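Local coordinates for putative sugar ABC transport system, substrate-binding protein (Bordetella parapertussis, PDB 5IX8) that probably binds a carbohydrate in the periplasm as the solute-receptor component of an ABC transport system, at residues Q192-L195 / M196-P199. Sequence-based numbering, arbitrary orientation.
Sequences QDLL and MRTP
With chi1 of Asp193 at 179°, its CG trans to the backbone N, and the Arg197 chain bending at chi3 (60°), carboxylate and guanidinium meet one helical turn apart. NH2 of Arg197 donates to OD2 of Asp193 at 2.7 Å in a salt bridge; the oxygen lies in the guanidinium plane and is approached nearly along its C-O axis, although the two planes are turned 57° from each other. Over one guanidinium face, toward its rim, sits CD2 of Leu194, 3.7 Å from NH2 of Arg197. Alongside, the backbone keeps its i to i+4 bonds: Met196 N to Gln192 O at 3.3 Å and Arg197 N to Asp193 O at 3.1 Å. Thr198 is where the backbone leaves the helix. Its OG1 bonds to Leu194 O at 2.7 Å, while its N makes a weak, bent bond to the same oxygen and another weak one to Leu195 O. Arg224 NH1 and NH2 hydrogen-bond to Leu195 O and Thr198 O, and Leu194 and Leu195 rest on Ile144 of strand 142-145. This is the C-terminal end of helix 184-197, packed on the sheet and leading into strand 201-205 in the alpha/beta fold of periplasmic binding proteins.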
# COMPACT_ATOMS: atom_id res chain seq x y z
N GLN A 192 -13.19 -13.71 -13.45
CA GLN A 192 -14.16 -14.37 -14.32
C GLN A 192 -13.72 -15.81 -14.62
O GLN A 192 -14.52 -16.75 -14.58
CB GLN A 192 -14.30 -13.56 -15.61
CG GLN A 192 -15.30 -14.11 -16.57
CD GLN A 192 -15.83 -13.01 -17.46
OE1 GLN A 192 -15.14 -12.55 -18.38
NE2 GLN A 192 -17.03 -12.52 -17.16
N ASP A 193 -12.43 -15.98 -14.92
CA ASP A 193 -11.88 -17.30 -15.17
C ASP A 193 -11.98 -18.19 -13.93
O ASP A 193 -12.44 -19.35 -14.01
CB ASP A 193 -10.44 -17.10 -15.61
CG ASP A 193 -9.73 -18.36 -15.89
OD1 ASP A 193 -10.00 -18.96 -16.95
OD2 ASP A 193 -8.85 -18.73 -15.08
N LEU A 194 -11.59 -17.66 -12.76
CA LEU A 194 -11.60 -18.51 -11.57
C LEU A 194 -13.01 -18.80 -11.06
O LEU A 194 -13.23 -19.90 -10.52
CB LEU A 194 -10.73 -17.91 -10.45
CG LEU A 194 -9.24 -18.10 -10.79
CD1 LEU A 194 -8.37 -17.03 -10.07
CD2 LEU A 194 -8.79 -19.54 -10.48
N LEU A 195 -13.99 -17.90 -11.28
CA LEU A 195 -15.37 -18.24 -10.89
C LEU A 195 -15.88 -19.41 -11.72
O LEU A 195 -16.59 -20.29 -11.21
CB LEU A 195 -16.31 -17.04 -11.07
CG LEU A 195 -16.18 -15.92 -10.04
CD1 LEU A 195 -16.87 -14.68 -10.58
CD2 LEU A 195 -16.78 -16.37 -8.71
N MSE A 196 -15.55 -19.42 -13.01
CA MSE A 196 -15.99 -20.51 -13.86
C MSE A 196 -15.33 -21.83 -13.40
O MSE A 196 -15.96 -22.89 -13.38
CB MSE A 196 -15.64 -20.23 -15.34
CG MSE A 196 -16.18 -21.30 -16.29
SE MSE A 196 -15.87 -20.76 -18.09
CE MSE A 196 -16.05 -18.84 -17.77
N ARG A 197 -14.06 -21.75 -13.05
CA ARG A 197 -13.30 -22.94 -12.66
C ARG A 197 -13.58 -23.39 -11.24
O ARG A 197 -13.21 -24.53 -10.87
CB ARG A 197 -11.80 -22.66 -12.82
CG ARG A 197 -11.42 -22.49 -14.30
CD ARG A 197 -10.06 -21.74 -14.47
NE ARG A 197 -9.00 -22.49 -13.81
CZ ARG A 197 -7.82 -21.98 -13.46
NH1 ARG A 197 -6.96 -22.74 -12.82
NH2 ARG A 197 -7.49 -20.72 -13.76
N THR A 198 -14.19 -22.54 -10.42
CA THR A 198 -14.43 -22.82 -9.00
C THR A 198 -15.90 -22.57 -8.71
O THR A 198 -16.27 -21.64 -7.99
CB THR A 198 -13.51 -21.97 -8.13
OG1 THR A 198 -12.25 -21.77 -8.79
CG2 THR A 198 -13.25 -22.64 -6.81
N PRO A 199 -16.78 -23.40 -9.26
CA PRO A 199 -18.22 -23.11 -9.16
C PRO A 199 -18.74 -23.05 -7.74
O PRO A 199 -19.80 -22.44 -7.50
CB PRO A 199 -18.86 -24.26 -9.95
CG PRO A 199 -17.81 -25.34 -9.93
CD PRO A 199 -16.50 -24.65 -9.99